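PDB 4M7U: dihydrofolate reductase from Enterococcus faecalis, which catalyses the NADPH-dependent reduction of 7,8-dihydrofolate to tetrahydrofolate, a step probably essential for making glycine, purines and DNA precursors. Local coordinates for residues A[14-19]-A[123-128]; A[30-35]-A[160-165]; A[67-72]-A[83-88]. All coordinates share one frame; numbering follows the deposited sequence.

Contact 1 of 3, residues A[14-19]-A[123-128]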
loop_
_atom_site.group_PDB
_atom_site.type_symbol
_atom_site.label_atom_id
_atom_site.label_comp_id
_atom_site.label_asym_id
_atom_site.label_seq_id
_atom_site.Cartn_x
_atom_site.Cartn_y
_atom_site.Cartn_z
ATOM N N TRP A 14 -3.791 0.354 -2.465
ATOM C CA TRP A 14 -3.638 -0.910 -3.166
ATOM C C TRP A 14 -4.632 -1.020 -4.297
ATOM O O TRP A 14 -5.617 -0.271 -4.345
ATOM C CB TRP A 14 -3.760 -2.111 -2.207
ATOM C CG TRP A 14 -5.156 -2.457 -1.778
ATOM C CD1 TRP A 14 -5.966 -3.431 -2.304
ATOM C CD2 TRP A 14 -5.912 -1.818 -0.731
ATOM N NE1 TRP A 14 -7.178 -3.435 -1.645
ATOM C CE2 TRP A 14 -7.170 -2.460 -0.689
ATOM C CE3 TRP A 14 -5.638 -0.781 0.168
ATOM C CZ2 TRP A 14 -8.156 -2.090 0.246
ATOM C CZ3 TRP A 14 -6.613 -0.411 1.081
ATOM C CH2 TRP A 14 -7.864 -1.068 1.113
ATOM N N ALA A 15 -4.341 -1.939 -5.215
ATOM C CA ALA A 15 -5.297 -2.340 -6.233
ATOM C C ALA A 15 -5.625 -3.804 -5.990
ATOM O O ALA A 15 -4.742 -4.599 -5.635
ATOM C CB ALA A 15 -4.722 -2.152 -7.624
ATOM N N GLN A 16 -6.894 -4.158 -6.165
ATOM C CA GLN A 16 -7.319 -5.555 -6.088
ATOM C C GLN A 16 -8.378 -5.843 -7.149
ATOM O O GLN A 16 -9.024 -4.906 -7.656
ATOM C CB GLN A 16 -7.893 -5.855 -4.699
ATOM C CG GLN A 16 -9.200 -5.126 -4.424
ATOM C CD GLN A 16 -9.820 -5.520 -3.112
ATOM O OE1 GLN A 16 -9.307 -5.182 -2.039
ATOM N NE2 GLN A 16 -10.935 -6.244 -3.183
ATOM N N ASP A 17 -8.568 -7.135 -7.454
ATOM C CA ASP A 17 -9.609 -7.575 -8.388
ATOM C C ASP A 17 -10.903 -7.889 -7.624
ATOM O O ASP A 17 -10.948 -7.736 -6.403
ATOM C CB ASP A 17 -9.122 -8.750 -9.265
ATOM C CG ASP A 17 -9.198 -10.108 -8.573
ATOM O OD1 ASP A 17 -9.487 -10.183 -7.338
ATOM O OD2 ASP A 17 -8.945 -11.126 -9.281
ATOM N N GLU A 18 -11.953 -8.321 -8.312
ATOM C CA GLU A 18 -13.229 -8.526 -7.614
ATOM C C GLU A 18 -13.229 -9.735 -6.647
ATOM O O GLU A 18 -14.163 -9.913 -5.868
ATOM C CB GLU A 18 -14.410 -8.562 -8.602
ATOM C CG GLU A 18 -14.200 -9.458 -9.790
ATOM C CD GLU A 18 -15.228 -9.245 -10.910
ATOM O OE1 GLU A 18 -15.947 -8.208 -10.911
ATOM O OE2 GLU A 18 -15.308 -10.122 -11.805
ATOM N N GLN A 19 -12.171 -10.544 -6.672
ATOM C CA GLN A 19 -12.045 -11.641 -5.716
ATOM C C GLN A 19 -11.266 -11.215 -4.480
ATOM O O GLN A 19 -11.196 -11.953 -3.500
ATOM C CB GLN A 19 -11.311 -12.817 -6.356
ATOM C CG GLN A 19 -11.955 -13.339 -7.613
ATOM C CD GLN A 19 -11.026 -14.253 -8.382
ATOM O OE1 GLN A 19 -11.353 -15.414 -8.633
ATOM N NE2 GLN A 19 -9.850 -13.731 -8.758
ATOM N N ARG A 123 -8.208 2.591 -2.493
ATOM C CA ARG A 123 -8.348 1.291 -3.152
ATOM C C ARG A 123 -8.756 1.423 -4.607
ATOM O O ARG A 123 -9.729 2.125 -4.939
ATOM C CB ARG A 123 -9.388 0.422 -2.428
ATOM C CG ARG A 123 -9.584 -0.951 -3.088
ATOM C CD ARG A 123 -10.515 -1.839 -2.266
ATOM N NE ARG A 123 -11.920 -1.519 -2.491
ATOM C CZ ARG A 123 -12.925 -2.341 -2.207
ATOM N NH1 ARG A 123 -12.678 -3.535 -1.672
ATOM N NH2 ARG A 123 -14.173 -1.976 -2.471
ATOM N N THR A 124 -8.018 0.744 -5.481
ATOM C CA THR A 124 -8.423 0.640 -6.882
ATOM C C THR A 124 -9.123 -0.698 -7.067
ATOM O O THR A 124 -8.489 -1.754 -7.008
ATOM C CB THR A 124 -7.226 0.697 -7.835
ATOM O OG1 THR A 124 -6.560 1.961 -7.691
ATOM C CG2 THR A 124 -7.696 0.517 -9.292
ATOM N N MET A 125 -10.435 -0.660 -7.258
ATOM C CA MET A 125 -11.218 -1.888 -7.428
ATOM C C MET A 125 -11.296 -2.232 -8.917
ATOM O O MET A 125 -11.867 -1.478 -9.710
ATOM C CB MET A 125 -12.618 -1.708 -6.814
ATOM C CG MET A 125 -13.530 -2.937 -6.934
ATOM S SD MET A 125 -12.767 -4.497 -6.412
ATOM C CE MET A 125 -13.196 -4.511 -4.700
ATOM N N ILE A 126 -10.698 -3.356 -9.299
ATOM C CA ILE A 126 -10.675 -3.760 -10.700
ATOM C C ILE A 126 -11.740 -4.826 -10.957
ATOM O O ILE A 126 -11.716 -5.915 -10.364
ATOM C CB ILE A 126 -9.282 -4.299 -11.093
ATOM C CG1 ILE A 126 -8.192 -3.268 -10.737
ATOM C CG2 ILE A 126 -9.238 -4.628 -12.555
ATOM C CD1 ILE A 126 -6.754 -3.767 -10.995
ATOM N N HIS A 127 -12.674 -4.507 -11.848
ATOM C CA HIS A 127 -13.835 -5.358 -12.079
ATOM C C HIS A 127 -13.532 -6.431 -13.123
ATOM O O HIS A 127 -13.971 -6.366 -14.272
ATOM C CB HIS A 127 -15.051 -4.511 -12.460
ATOM C CG HIS A 127 -15.313 -3.392 -11.499
ATOM N ND1 HIS A 127 -15.774 -3.601 -10.215
ATOM C CD2 HIS A 127 -15.173 -2.051 -11.642
ATOM C CE1 HIS A 127 -15.914 -2.431 -9.610
ATOM N NE2 HIS A 127 -15.559 -1.480 -10.443
ATOM N N GLU A 128 -12.754 -7.412 -12.690
ATOM C CA GLU A 128 -12.353 -8.534 -13.517
ATOM C C GLU A 128 -11.767 -9.538 -12.544
ATOM O O GLU A 128 -11.393 -9.180 -11.413
ATOM C CB GLU A 128 -11.312 -8.103 -14.563
ATOM C CG GLU A 128 -11.059 -9.119 -15.686
ATOM C CD GLU A 128 -12.317 -9.894 -16.051
ATOM O OE1 GLU A 128 -13.056 -9.439 -16.947
ATOM O OE2 GLU A 128 -12.578 -10.954 -15.435
HETATM O O HOH W 1 -15.501 -11.245 -14.597
#

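Contact 2 of 3, residues A[30-35]-A[160-165]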
loop_
_atom_site.group_PDB
_atom_site.type_symbol
_atom_site.label_atom_id
_atom_site.label_comp_id
_atom_site.label_asym_id
_atom_site.label_seq_id
_atom_site.Cartn_x
_atom_site.Cartn_y
_atom_site.Cartn_z
ATOM N N TRP A 30 -2.129 -8.427 -13.128
ATOM C CA TRP A 30 -2.707 -7.639 -14.219
ATOM C C TRP A 30 -1.767 -6.508 -14.563
ATOM O O TRP A 30 -0.817 -6.230 -13.832
ATOM C CB TRP A 30 -4.042 -7.017 -13.799
ATOM C CG TRP A 30 -3.887 -6.237 -12.533
ATOM C CD1 TRP A 30 -3.365 -4.985 -12.399
ATOM C CD2 TRP A 30 -4.215 -6.682 -11.215
ATOM N NE1 TRP A 30 -3.354 -4.619 -11.079
ATOM C CE2 TRP A 30 -3.877 -5.633 -10.335
ATOM C CE3 TRP A 30 -4.774 -7.850 -10.698
ATOM C CZ2 TRP A 30 -4.083 -5.734 -8.954
ATOM C CZ3 TRP A 30 -4.980 -7.939 -9.328
ATOM C CH2 TRP A 30 -4.627 -6.892 -8.474
ATOM N N HIS A 31 -2.046 -5.827 -15.663
ATOM C CA HIS A 31 -1.341 -4.596 -15.947
ATOM C C HIS A 31 -2.395 -3.519 -16.158
ATOM O O HIS A 31 -3.311 -3.681 -16.965
ATOM C CB HIS A 31 -0.432 -4.752 -17.172
ATOM C CG HIS A 31 0.407 -3.545 -17.467
ATOM N ND1 HIS A 31 1.085 -2.847 -16.483
ATOM C CD2 HIS A 31 0.680 -2.911 -18.631
ATOM C CE1 HIS A 31 1.735 -1.837 -17.036
ATOM N NE2 HIS A 31 1.506 -1.851 -18.337
ATOM N N LEU A 32 -2.287 -2.437 -15.396
ATOM C CA LEU A 32 -3.222 -1.326 -15.483
ATOM C C LEU A 32 -2.439 -0.030 -15.286
ATOM O O LEU A 32 -2.398 0.505 -14.171
ATOM C CB LEU A 32 -4.319 -1.468 -14.412
ATOM C CG LEU A 32 -5.536 -0.549 -14.496
ATOM C CD1 LEU A 32 -6.342 -0.874 -15.764
ATOM C CD2 LEU A 32 -6.421 -0.719 -13.243
ATOM N N PRO A 33 -1.808 0.475 -16.369
ATOM C CA PRO A 33 -0.903 1.638 -16.321
ATOM C C PRO A 33 -1.450 2.860 -15.591
ATOM O O PRO A 33 -0.674 3.505 -14.866
ATOM C CB PRO A 33 -0.698 1.991 -17.806
ATOM C CG PRO A 33 -0.891 0.694 -18.534
ATOM C CD PRO A 33 -1.891 -0.103 -17.727
ATOM N N ASN A 34 -2.722 3.213 -15.789
ATOM C CA ASN A 34 -3.254 4.397 -15.105
ATOM C C ASN A 34 -3.161 4.269 -13.581
ATOM O O ASN A 34 -2.873 5.238 -12.874
ATOM C CB ASN A 34 -4.694 4.720 -15.528
ATOM C CG ASN A 34 -4.814 5.055 -17.011
ATOM O OD1 ASN A 34 -3.817 5.346 -17.679
ATOM N ND2 ASN A 34 -6.046 5.010 -17.535
ATOM N N ASP A 35 -3.386 3.064 -13.078
ATOM C CA ASP A 35 -3.323 2.861 -11.635
ATOM C C ASP A 35 -1.891 3.040 -11.100
ATOM O O ASP A 35 -1.683 3.689 -10.080
ATOM C CB ASP A 35 -3.915 1.509 -11.240
ATOM C CG ASP A 35 -3.871 1.277 -9.744
ATOM O OD1 ASP A 35 -4.528 2.042 -8.990
ATOM O OD2 ASP A 35 -3.178 0.325 -9.323
ATOM N N TYR A 160 -9.485 -2.931 -18.353
ATOM C CA TYR A 160 -10.491 -3.413 -17.413
ATOM C C TYR A 160 -11.242 -2.247 -16.807
ATOM O O TYR A 160 -10.640 -1.211 -16.543
ATOM C CB TYR A 160 -9.825 -4.242 -16.293
ATOM C CG TYR A 160 -8.776 -5.208 -16.806
ATOM C CD1 TYR A 160 -9.140 -6.344 -17.517
ATOM C CD2 TYR A 160 -7.425 -4.968 -16.606
ATOM C CE1 TYR A 160 -8.193 -7.222 -18.008
ATOM C CE2 TYR A 160 -6.465 -5.841 -17.091
ATOM C CZ TYR A 160 -6.859 -6.969 -17.792
ATOM O OH TYR A 160 -5.914 -7.856 -18.282
ATOM N N ALA A 161 -12.550 -2.423 -16.593
ATOM C CA ALA A 161 -13.342 -1.453 -15.850
ATOM C C ALA A 161 -12.781 -1.414 -14.440
ATOM O O ALA A 161 -12.426 -2.454 -13.882
ATOM C CB ALA A 161 -14.808 -1.863 -15.809
ATOM N N HIS A 162 -12.697 -0.224 -13.855
ATOM C CA HIS A 162 -12.146 -0.114 -12.515
ATOM C C HIS A 162 -12.657 1.137 -11.818
ATOM O O HIS A 162 -13.110 2.078 -12.481
ATOM C CB HIS A 162 -10.607 -0.154 -12.572
ATOM C CG HIS A 162 -9.998 0.897 -13.454
ATOM N ND1 HIS A 162 -10.000 0.807 -14.833
ATOM C CD2 HIS A 162 -9.359 2.056 -13.153
ATOM C CE1 HIS A 162 -9.393 1.864 -15.340
ATOM N NE2 HIS A 162 -8.992 2.635 -14.355
ATOM N N ASP A 163 -12.616 1.124 -10.484
ATOM C CA ASP A 163 -12.969 2.295 -9.692
ATOM C C ASP A 163 -11.831 2.672 -8.761
ATOM O O ASP A 163 -11.136 1.795 -8.228
ATOM C CB ASP A 163 -14.263 2.071 -8.888
ATOM C CG ASP A 163 -15.489 1.979 -9.780
ATOM O OD1 ASP A 163 -15.933 3.028 -10.299
ATOM O OD2 ASP A 163 -15.994 0.860 -9.990
ATOM N N TYR A 164 -11.623 3.979 -8.604
ATOM C CA TYR A 164 -10.706 4.500 -7.605
ATOM C C TYR A 164 -11.510 4.962 -6.389
ATOM O O TYR A 164 -12.267 5.949 -6.467
ATOM C CB TYR A 164 -9.915 5.678 -8.178
ATOM C CG TYR A 164 -8.996 5.308 -9.323
ATOM C CD1 TYR A 164 -9.416 5.423 -10.644
ATOM C CD2 TYR A 164 -7.695 4.858 -9.082
ATOM C CE1 TYR A 164 -8.568 5.088 -11.703
ATOM C CE2 TYR A 164 -6.836 4.523 -10.140
ATOM C CZ TYR A 164 -7.281 4.639 -11.440
ATOM O OH TYR A 164 -6.431 4.307 -12.485
ATOM N N GLU A 165 -11.337 4.267 -5.264
ATOM C CA GLU A 165 -12.129 4.553 -4.078
ATOM C C GLU A 165 -11.299 5.145 -2.938
ATOM O O GLU A 165 -10.132 4.797 -2.763
ATOM C CB GLU A 165 -12.815 3.273 -3.589
ATOM C CG GLU A 165 -13.621 2.545 -4.654
ATOM C CD GLU A 165 -14.222 1.254 -4.127
ATOM O OE1 GLU A 165 -13.695 0.715 -3.116
ATOM O OE2 GLU A 165 -15.224 0.779 -4.712
HETATM O O HOH W 2 -3.500 -7.117 -18.001
HETATM O O HOH W 3 -7.684 5.047 -14.917
#

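Contact 3 of 3, residues A[67-72]-A[83-88]. With NAP (NADP nicotinamide-adenine-dinucleotide phosphate), chain B.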
loop_
_atom_site.group_PDB
_atom_site.type_symbol
_atom_site.label_atom_id
_atom_site.label_comp_id
_atom_site.label_asym_id
_atom_site.label_seq_id
_atom_site.Cartn_x
_atom_site.Cartn_y
_atom_site.Cartn_z
ATOM N N THR A 67 11.090 7.714 -0.172
ATOM C CA THR A 67 11.782 6.833 0.757
ATOM C C THR A 67 10.961 5.550 0.858
ATOM O O THR A 67 9.758 5.607 1.127
ATOM C CB THR A 67 11.901 7.469 2.162
ATOM O OG1 THR A 67 12.714 8.648 2.092
ATOM C CG2 THR A 67 12.535 6.484 3.153
ATOM N N THR A 68 11.593 4.402 0.626
ATOM C CA THR A 68 10.937 3.114 0.849
ATOM C C THR A 68 11.441 2.463 2.139
ATOM O O THR A 68 12.654 2.431 2.393
ATOM C CB THR A 68 11.179 2.154 -0.315
ATOM O OG1 THR A 68 10.671 2.732 -1.528
ATOM C CG2 THR A 68 10.486 0.799 -0.061
ATOM N N ILE A 69 10.519 1.961 2.963
ATOM C CA ILE A 69 10.899 1.128 4.113
ATOM C C ILE A 69 10.514 -0.345 3.866
ATOM O O ILE A 69 9.365 -0.639 3.520
ATOM C CB ILE A 69 10.222 1.605 5.422
ATOM C CG1 ILE A 69 10.650 3.039 5.778
ATOM C CG2 ILE A 69 10.555 0.664 6.567
ATOM C CD1 ILE A 69 9.743 3.706 6.817
ATOM N N VAL A 70 11.465 -1.271 4.023
ATOM C CA VAL A 70 11.140 -2.704 3.938
ATOM C C VAL A 70 11.041 -3.329 5.330
ATOM O O VAL A 70 11.930 -3.142 6.173
ATOM C CB VAL A 70 12.126 -3.488 3.056
ATOM C CG1 VAL A 70 11.764 -4.947 3.043
ATOM C CG2 VAL A 70 12.090 -2.942 1.629
ATOM N N LEU A 71 9.943 -4.044 5.578
ATOM C CA LEU A 71 9.675 -4.604 6.899
ATOM C C LEU A 71 10.074 -6.082 6.899
ATOM O O LEU A 71 9.671 -6.835 6.009
ATOM C CB LEU A 71 8.186 -4.436 7.229
ATOM C CG LEU A 71 7.640 -4.612 8.646
ATOM C CD1 LEU A 71 8.449 -3.812 9.641
ATOM C CD2 LEU A 71 6.179 -4.166 8.670
ATOM N N THR A 72 10.888 -6.491 7.874
ATOM C CA THR A 72 11.357 -7.880 7.968
ATOM C C THR A 72 11.820 -8.172 9.382
ATOM O O THR A 72 12.307 -7.278 10.061
ATOM C CB THR A 72 12.513 -8.172 6.955
ATOM O OG1 THR A 72 12.953 -9.537 7.073
ATOM C CG2 THR A 72 13.689 -7.240 7.195
ATOM N N LEU A 83 15.319 1.807 3.573
ATOM C CA LEU A 83 15.455 1.623 4.999
ATOM C C LEU A 83 14.890 0.232 5.275
ATOM O O LEU A 83 13.991 -0.234 4.568
ATOM C CB LEU A 83 14.644 2.680 5.757
ATOM C CG LEU A 83 15.025 4.132 5.458
ATOM C CD1 LEU A 83 14.192 5.124 6.269
ATOM C CD2 LEU A 83 16.483 4.311 5.774
ATOM N N VAL A 84 15.423 -0.434 6.288
ATOM C CA VAL A 84 14.917 -1.732 6.695
ATOM C C VAL A 84 14.495 -1.604 8.134
ATOM O O VAL A 84 15.249 -1.087 8.948
ATOM C CB VAL A 84 16.008 -2.807 6.617
ATOM C CG1 VAL A 84 15.470 -4.126 7.129
ATOM C CG2 VAL A 84 16.500 -2.969 5.186
ATOM N N MET A 85 13.285 -2.039 8.463
ATOM C CA MET A 85 12.823 -1.970 9.849
ATOM C C MET A 85 12.248 -3.314 10.268
ATOM O O MET A 85 12.002 -4.182 9.412
ATOM C CB MET A 85 11.812 -0.824 10.052
ATOM C CG MET A 85 12.413 0.568 9.901
ATOM S SD MET A 85 11.246 1.929 10.190
ATOM C CE MET A 85 12.215 3.306 9.521
ATOM N N HIS A 86 12.026 -3.495 11.569
ATOM C CA HIS A 86 11.788 -4.849 12.071
ATOM C C HIS A 86 10.556 -5.024 12.952
ATOM O O HIS A 86 10.398 -6.056 13.601
ATOM C CB HIS A 86 13.025 -5.354 12.819
ATOM C CG HIS A 86 14.295 -5.210 12.046
ATOM N ND1 HIS A 86 14.690 -6.117 11.089
ATOM C CD2 HIS A 86 15.259 -4.256 12.083
ATOM C CE1 HIS A 86 15.844 -5.735 10.573
ATOM N NE2 HIS A 86 16.211 -4.613 11.155
ATOM N N SER A 87 9.686 -4.024 12.983
ATOM C CA SER A 87 8.469 -4.133 13.771
ATOM C C SER A 87 7.490 -3.036 13.413
ATOM O O SER A 87 7.879 -1.983 12.886
ATOM C CB SER A 87 8.775 -4.066 15.264
ATOM O OG SER A 87 9.217 -2.772 15.622
ATOM N N VAL A 88 6.222 -3.306 13.705
ATOM C CA VAL A 88 5.152 -2.334 13.568
ATOM C C VAL A 88 5.460 -1.101 14.392
ATOM O O VAL A 88 5.313 0.025 13.905
ATOM C CB VAL A 88 3.807 -2.925 14.015
ATOM C CG1 VAL A 88 2.757 -1.832 14.168
ATOM C CG2 VAL A 88 3.347 -3.955 13.010
HETATM P PA NAP B . 4.116 -9.254 2.585
HETATM O O1A NAP B . 3.059 -8.637 3.554
HETATM O O2A NAP B . 4.473 -8.308 1.454
HETATM O O5B NAP B . 5.439 -9.533 3.374
HETATM C C5B NAP B . 5.429 -10.381 4.485
HETATM C C4B NAP B . 6.715 -10.291 5.243
HETATM O O4B NAP B . 7.075 -8.922 5.734
HETATM C C3B NAP B . 7.051 -11.261 6.350
HETATM O O3B NAP B . 7.235 -12.603 6.092
HETATM C C2B NAP B . 8.110 -10.531 7.087
HETATM O O2B NAP B . 9.420 -10.618 6.662
HETATM C C1B NAP B . 7.412 -9.190 7.155
HETATM N N9A NAP B . 6.725 -8.477 8.188
HETATM C C8A NAP B . 5.420 -8.205 8.174
HETATM N N7A NAP B . 5.093 -7.647 9.443
HETATM C C5A NAP B . 6.251 -7.631 10.222
HETATM C C6A NAP B . 6.485 -7.195 11.532
HETATM N N6A NAP B . 5.403 -6.647 12.308
HETATM N N1A NAP B . 7.716 -7.300 12.026
HETATM C C2A NAP B . 8.746 -7.814 11.280
HETATM N N3A NAP B . 8.515 -8.250 9.978
HETATM C C4A NAP B . 7.271 -8.143 9.487
HETATM O O3 NAP B . 3.643 -10.649 2.011
HETATM P PN NAP B . 2.138 -11.121 1.843
HETATM O O1N NAP B . 1.507 -11.376 3.248
HETATM O O2N NAP B . 1.294 -10.118 1.086
HETATM O O5D NAP B . 2.227 -12.439 0.971
HETATM C C5D NAP B . 3.320 -12.546 0.090
HETATM C C4D NAP B . 3.833 -13.935 -0.243
HETATM O O4D NAP B . 3.223 -15.116 0.411
HETATM C C3D NAP B . 4.122 -14.332 -1.691
HETATM O O3D NAP B . 5.375 -14.537 -2.079
HETATM C C2D NAP B . 3.143 -15.432 -1.991
HETATM O O2D NAP B . 3.358 -16.320 -3.024
HETATM C C1D NAP B . 2.708 -15.990 -0.651
HETATM N N1N NAP B . 1.537 -16.795 -0.405
HETATM C C2N NAP B . 1.243 -18.105 -0.964
HETATM C C3N NAP B . 0.005 -18.884 -0.503
HETATM C C7N NAP B . 0.104 -20.366 -0.540
HETATM O O7N NAP B . 1.165 -20.885 -0.221
HETATM N N7N NAP B . -0.835 -21.113 -1.311
HETATM C C4N NAP B . -1.130 -18.169 0.273
HETATM C C5N NAP B . -0.848 -16.671 0.567
HETATM C C6N NAP B . 0.441 -15.987 0.074
HETATM P P2B NAP B . 10.288 -11.810 7.208
HETATM O O1X NAP B . 9.629 -13.163 6.782
HETATM O O2X NAP B . 11.697 -11.711 6.547
HETATM O O3X NAP B . 10.355 -11.715 8.714
#

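Contact 1 of 3, residues A[14-19]-A[123-128]
R123 lies along one face of the W14 indole, and the arginine can be followed outward atom by atom. CB sits over the six-membered ring, 4.1 Å from its centroid, in a CH-pi contact. CG, anti to the backbone N, runs on above the NE1-CE2 bond. CD is the closest approach to the indole, 3.5 Å from W14 CZ2, and it also brushes the Q16 amide oxygen. A bend at chi3 (80°) then turns the guanidinium so that its plane stands 72° from that of the indole. NH1 ends 3.6 Å from Q16 NE2 without bonding to it, as both are donors; the methyl CE of M125 lies over one face of the group, and NH2 forms a salt bridge with E165 on the next strand.

Q16 is held by its neighbour two residues back: W14 NE1 donates a hydrogen bond to Q16 OE1 at 2.8 Å, nearly straight (175°), lying in the indole plane and on a lone pair of the amide. The same bond fixes which end of the amide is oxygen, and it leaves NE2 3.2 Å from M125 CE.

Beneath these side chains, strands 14-17 and 123-126 run parallel as adjacent inner strands of the dihydrofolate reductase sheet. The backbone bond from T124 N to W14 O (2.8 Å) is followed by Q16 N to T124 O and I126 N to Q16 O. On the other face, A15, which helps bind NADP(+), packs its CB on T124 CB. Past the strands, E18 N reaches E128 O at 3.3 Å, and D17 OD1 accepts from Q19 N in an Asx turn.

R123 thus splits its chemistry: its carbons lie on the indole, while its charge is paired with E165 on the neighbouring strand.

Contact 2 of 3, residues A[30-35]-A[160-165]
N34 and Y164 share a water that H162 also grips. It accepts from N34 ND2 at 3.1 Å and hydrogen-bonds H162 NE2 and Y164 OH, each at 2.8 Å, lying in the plane of both rings. The tyrosine oxygen comes in beside the helix as well, 3.5 Å from N34 CB.

H162 is fixed from its other nitrogen. ND1 donates to Y160 O at 2.7 Å, close to the ring plane, which sets the rotation of the imidazole and turns NE2 to the water. Over one face of that ring comes L32 CD2, 4.0 Å from the centroid and 15° off the normal, a CH-pi contact; the two side chains come from opposite directions. L32 gets there with CG anti to its backbone N (chi1 -169°).

In the fold, this is where helix 33-43 starts: L32 holds the N-cap position, and the first turn leans on strand 162-169, one of the antiparallel strands near the edge of the main sheet. N158, just ahead of that strand, accepts from N34 N through its side-chain oxygen. L32 and Y160 both also reach I126 of the adjoining strand 120-126.

The Y160 ring presents its edge to H31 O, 3.8 Å from CE2, while W30 CB and L32 CD1 touch it obliquely. A second water accepts from H31 N and lies close to Y160 OH. Farther along the helix, D35 OD1 approaches Y164 CE2 at 3.6 Å, its carboxylate turned 33° from the phenol ring; the polar partner of that oxygen is T124 OG1.

Contact 3 of 3, residues A[67-72]-A[83-88]
T68 and L83 open a parallel pairing at the edge of the main dihydrofolate reductase sheet, where strand 83-85 is the outermost strand and 67-71 its inner neighbour. Their axes are skewed by 31°, and the ten residues between the segments contain neither helix nor strand.

The backbone bonds pass back and forth: L83 N to T68 O, V70 N to L83 O (2.8 Å), M85 N to V70 O, and T72 N to M85 O. One side chain extends the series. H86 ND1 donates to T72 O at 2.8 Å, a bent bond (134°) that leaves the oxygen somewhat out of the imidazole plane.

Apolar packing follows both faces. On the face of I69 and M85, the extended methionine runs across the isoleucine, its SD near I69 CG2 and its CE 3.7 Å from I69 CD1; helix 88-97 backs both through Y94. L83 CD1 meets T67 CG2 at the strand start. On the opposite face V84 CG1 touches T72 CG2 at 3.6 Å.

The strand ends form the adenosine end of the NADP site. L71 works in two directions: CD1 lies by S87 N, whereas CG is 3.6 Å from C4A of the adenine. V88 CG2 comes near the exocyclic amine N6A. S87 is the N-cap of the helix that follows, its OG accepting from E90 N. T72 turns its hydroxyl to the 2'-phosphate because OG1 stands anti to the backbone N (chi1 180°); OG1 accepts a hydrogen bond from N74 N and donates one to O2X of the phosphate at 2.6 Å.

How the contacts relate
All three contacts reach the same sheet, and each is partly buried. Contact 1 joins two inner strands, whereas contact 3 adds the outermost one, on the opposite side of the chain's centre, about 26 Å away between centres. Contact 2 sets the start of a helix against the strand next to contact 1, and the two touch directly: D35 meets T124, and H127 meets D163. Parallel backbone bonding governs contacts 1 and 3; contact 2 relies on waters and ring packing instead. Polar side chains differ too: contact 1 is centred on an arginine and an amide, while contact 3 is largely aliphatic until it reaches the cofactor phosphate.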